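Local coordinates for aminoacyl-tRNA synthetase-interacting multifunctional protein p43 (Plasmodium vivax, PDB 6IPA) that probably binds tRNA through its C-terminal EMAP II-like domain, as a parasite relative of the synthetase-associated AIMP1 proteins, at residues 57-67 and 107-115. Numbering follows the deposited sequence.
Sequences EIHPDADTLYC and KSLRGRKSH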
loop_
_atom_site.group_PDB
_atom_site.type_symbol
_atom_site.label_atom_id
_atom_site.label_comp_id
_atom_site.label_asym_id
_atom_site.label_seq_id
_atom_site.Cartn_x
_atom_site.Cartn_y
_atom_site.Cartn_z
ATOM N N GLU A 57 -3.321 15.922 -4.577
ATOM C CA GLU A 57 -2.999 16.955 -5.550
ATOM C C GLU A 57 -2.802 16.219 -6.872
ATOM O O GLU A 57 -2.552 15.015 -6.845
ATOM C CB GLU A 57 -1.752 17.727 -5.091
ATOM C CG GLU A 57 -0.926 18.342 -6.204
ATOM C CD GLU A 57 -0.194 19.608 -5.798
ATOM O OE1 GLU A 57 -0.128 19.894 -4.570
ATOM O OE2 GLU A 57 0.282 20.326 -6.734
ATOM N N ILE A 58 -3.002 16.895 -8.013
ATOM C CA ILE A 58 -2.773 16.296 -9.351
ATOM C C ILE A 58 -1.354 16.642 -9.737
ATOM O O ILE A 58 -0.779 17.587 -9.210
ATOM C CB ILE A 58 -3.824 16.745 -10.415
ATOM C CG1 ILE A 58 -5.130 15.988 -10.199
ATOM C CG2 ILE A 58 -3.387 16.467 -11.860
ATOM C CD1 ILE A 58 -6.353 16.674 -10.774
ATOM N N HIS A 59 -0.774 15.835 -10.619
ATOM C CA HIS A 59 0.637 15.937 -10.975
ATOM C C HIS A 59 0.694 16.838 -12.214
ATOM O O HIS A 59 -0.003 16.552 -13.195
ATOM C CB HIS A 59 1.177 14.510 -11.236
ATOM C CG HIS A 59 2.677 14.393 -11.280
ATOM N ND1 HIS A 59 3.479 15.265 -11.981
ATOM C CD2 HIS A 59 3.513 13.458 -10.756
ATOM C CE1 HIS A 59 4.742 14.895 -11.862
ATOM N NE2 HIS A 59 4.793 13.800 -11.124
ATOM N N PRO A 60 1.486 17.945 -12.168
ATOM C CA PRO A 60 1.532 18.832 -13.326
ATOM C C PRO A 60 1.879 18.110 -14.612
ATOM O O PRO A 60 1.121 18.212 -15.575
ATOM C CB PRO A 60 2.626 19.850 -12.964
ATOM C CG PRO A 60 2.596 19.901 -11.478
ATOM C CD PRO A 60 2.227 18.514 -11.023
ATOM N N ASP A 61 2.998 17.383 -14.614
ATOM C CA ASP A 61 3.513 16.710 -15.808
ATOM C C ASP A 61 3.119 15.246 -15.967
ATOM O O ASP A 61 3.410 14.631 -16.982
ATOM C CB ASP A 61 5.032 16.808 -15.810
ATOM C CG ASP A 61 5.520 18.227 -15.583
ATOM O OD1 ASP A 61 4.846 19.174 -16.048
ATOM O OD2 ASP A 61 6.568 18.400 -14.932
ATOM N N ALA A 62 2.478 14.666 -14.971
ATOM C CA ALA A 62 1.969 13.327 -15.130
ATOM C C ALA A 62 0.465 13.434 -15.208
ATOM O O ALA A 62 -0.203 13.842 -14.257
ATOM C CB ALA A 62 2.408 12.426 -13.993
ATOM N N ASP A 63 -0.042 13.098 -16.383
ATOM C CA ASP A 63 -1.459 13.048 -16.658
ATOM C C ASP A 63 -2.234 12.162 -15.646
ATOM O O ASP A 63 -3.230 12.620 -15.080
ATOM C CB ASP A 63 -1.635 12.523 -18.096
ATOM C CG ASP A 63 -2.985 12.843 -18.682
ATOM O OD1 ASP A 63 -3.897 12.008 -18.527
ATOM O OD2 ASP A 63 -3.122 13.904 -19.325
ATOM N N THR A 64 -1.754 10.930 -15.401
ATOM C CA THR A 64 -2.497 9.898 -14.618
ATOM C C THR A 64 -2.172 9.775 -13.116
ATOM O O THR A 64 -2.788 8.979 -12.411
ATOM C CB THR A 64 -2.317 8.456 -15.212
ATOM O OG1 THR A 64 -0.935 8.057 -15.167
ATOM C CG2 THR A 64 -2.846 8.368 -16.660
ATOM N N LEU A 65 -1.210 10.537 -12.627
ATOM C CA LEU A 65 -0.799 10.393 -11.244
ATOM C C LEU A 65 -1.414 11.482 -10.375
ATOM O O LEU A 65 -1.361 12.672 -10.718
ATOM C CB LEU A 65 0.747 10.450 -11.091
ATOM C CG LEU A 65 1.710 9.607 -11.936
ATOM C CD1 LEU A 65 3.133 9.856 -11.479
ATOM C CD2 LEU A 65 1.399 8.123 -11.876
ATOM N N TYR A 66 -1.989 11.078 -9.241
ATOM C CA TYR A 66 -2.171 12.008 -8.121
ATOM C C TYR A 66 -0.851 12.065 -7.347
ATOM O O TYR A 66 -0.113 11.096 -7.330
ATOM C CB TYR A 66 -3.285 11.542 -7.183
ATOM C CG TYR A 66 -4.706 11.765 -7.672
ATOM C CD1 TYR A 66 -5.180 13.047 -7.995
ATOM C CD2 TYR A 66 -5.586 10.694 -7.760
ATOM C CE1 TYR A 66 -6.488 13.233 -8.412
ATOM C CE2 TYR A 66 -6.889 10.860 -8.171
ATOM C CZ TYR A 66 -7.347 12.129 -8.506
ATOM O OH TYR A 66 -8.667 12.238 -8.927
ATOM N N CYS A 67 -0.567 13.212 -6.739
ATOM C CA CYS A 67 0.528 13.403 -5.778
ATOM C C CYS A 67 -0.039 13.423 -4.365
ATOM O O CYS A 67 -0.676 14.420 -3.988
ATOM C CB CYS A 67 1.225 14.741 -6.026
ATOM S SG CYS A 67 2.448 14.737 -7.360
ATOM N N LYS A 107 11.951 7.489 -5.264
ATOM C CA LYS A 107 12.148 7.684 -6.703
ATOM C C LYS A 107 11.744 9.127 -7.102
ATOM O O LYS A 107 11.129 9.831 -6.296
ATOM C CB LYS A 107 11.304 6.668 -7.458
ATOM C CG LYS A 107 11.987 5.335 -7.589
ATOM C CD LYS A 107 11.161 4.408 -8.457
ATOM C CE LYS A 107 10.119 3.686 -7.627
ATOM N NZ LYS A 107 9.373 2.717 -8.476
ATOM N N SER A 108 12.091 9.576 -8.294
ATOM C CA SER A 108 11.710 10.912 -8.710
ATOM C C SER A 108 11.005 10.836 -10.016
ATOM O O SER A 108 11.638 10.821 -11.013
ATOM C CB SER A 108 12.945 11.800 -8.866
ATOM O OG SER A 108 12.668 13.188 -8.867
ATOM N N LEU A 109 9.686 10.859 -10.028
ATOM C CA LEU A 109 8.932 10.785 -11.265
ATOM C C LEU A 109 8.451 12.117 -11.718
ATOM O O LEU A 109 7.830 12.824 -10.966
ATOM C CB LEU A 109 7.687 10.013 -11.032
ATOM C CG LEU A 109 7.889 8.582 -10.682
ATOM C CD1 LEU A 109 6.600 7.884 -10.315
ATOM C CD2 LEU A 109 8.614 7.906 -11.823
ATOM N N ARG A 110 8.860 12.508 -12.909
ATOM C CA ARG A 110 8.445 13.738 -13.563
ATOM C C ARG A 110 8.506 14.956 -12.710
ATOM O O ARG A 110 7.580 15.667 -12.610
ATOM C CB ARG A 110 7.114 13.583 -14.274
ATOM C CG ARG A 110 7.205 12.764 -15.545
ATOM C CD ARG A 110 5.882 12.868 -16.278
ATOM N NE ARG A 110 5.680 12.182 -17.562
ATOM C CZ ARG A 110 5.046 11.022 -17.718
ATOM N NH1 ARG A 110 4.629 10.325 -16.691
ATOM N NH2 ARG A 110 4.873 10.532 -18.911
ATOM N N GLY A 111 9.587 15.127 -12.016
ATOM C CA GLY A 111 9.811 16.252 -11.177
ATOM C C GLY A 111 9.305 15.979 -9.809
ATOM O O GLY A 111 9.782 16.534 -8.866
ATOM N N ARG A 112 8.468 14.971 -9.672
ATOM C CA ARG A 112 7.904 14.661 -8.362
ATOM C C ARG A 112 8.416 13.447 -7.587
ATOM O O ARG A 112 8.383 12.349 -8.069
ATOM C CB ARG A 112 6.405 14.563 -8.456
ATOM C CG ARG A 112 5.758 15.857 -8.835
ATOM C CD ARG A 112 6.060 16.985 -7.876
ATOM N NE ARG A 112 5.473 18.206 -8.377
ATOM C CZ ARG A 112 4.344 18.737 -7.946
ATOM N NH1 ARG A 112 3.669 18.174 -6.965
ATOM N NH2 ARG A 112 3.900 19.846 -8.484
ATOM N N LYS A 113 8.834 13.683 -6.346
ATOM C CA LYS A 113 9.341 12.602 -5.486
ATOM C C LYS A 113 8.197 11.709 -5.057
ATOM O O LYS A 113 7.084 12.190 -4.853
ATOM C CB LYS A 113 10.048 13.153 -4.234
ATOM C CG LYS A 113 11.270 14.047 -4.488
ATOM C CD LYS A 113 12.419 13.310 -5.168
ATOM C CE LYS A 113 13.671 14.168 -5.281
ATOM N NZ LYS A 113 13.614 15.056 -6.472
ATOM N N SER A 114 8.497 10.418 -4.935
ATOM C CA SER A 114 7.553 9.381 -4.520
ATOM C C SER A 114 8.248 8.271 -3.661
ATOM O O SER A 114 9.044 7.501 -4.169
ATOM C CB SER A 114 6.951 8.750 -5.760
ATOM O OG SER A 114 5.998 7.790 -5.382
ATOM N N HIS A 115 7.933 8.187 -2.384
ATOM C CA HIS A 115 8.617 7.296 -1.451
ATOM C C HIS A 115 7.649 6.322 -0.794
ATOM O O HIS A 115 7.085 6.631 0.236
ATOM C CB HIS A 115 9.310 8.134 -0.374
ATOM C CG HIS A 115 10.120 7.329 0.580
ATOM N ND1 HIS A 115 10.486 7.795 1.830
ATOM C CD2 HIS A 115 10.623 6.074 0.481
ATOM C CE1 HIS A 115 11.194 6.870 2.446
ATOM N NE2 HIS A 115 11.275 5.815 1.657
#
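The imidazole of H59 leans out of the 59-65 loop and meets the tip of the 107-114 hairpin, its NE2 donating to the carbonyl O of L109 at 3.2 Å. With CG turned anti to the backbone N (chi1 -165°), the ring is carried across to the hairpin. L109 O lies in the plane of the imidazole, but the donor sits 44° out of the carbonyl plane. The same oxygen takes R112 N, the turn-closing backbone bond, from its other face, so two donors grip it. R112 then folds over one face of the ring, where R112 CG stands 3.5 Å from the centroid of the H59 ring in a CH-pi contact, while the methyl of A62 covers the opposite face near the rim. Bent at chi2 (-58°), the R112 chain runs past the imidazole and lays a face of its guanidinium on P60 CD. Its NH1 lies 3.7 Å from C67 SG and 4.0 Å from E57 OE2, the latter too far for a salt bridge. Past the edge of the imidazole R110 stretches out from CG to NE, its CD 3.1 Å from D61 O and its NH1 near A62 CB. L65 and L109 touch through their CD1 methyls, and C81 of strand 78-82 packs against H59, L65 and C67. The contact thus docks a type I' beta-hairpin, with G111 in its turn, against the loop joining two antiparallel strands of the OB-fold-type putative tRNA-binding domain.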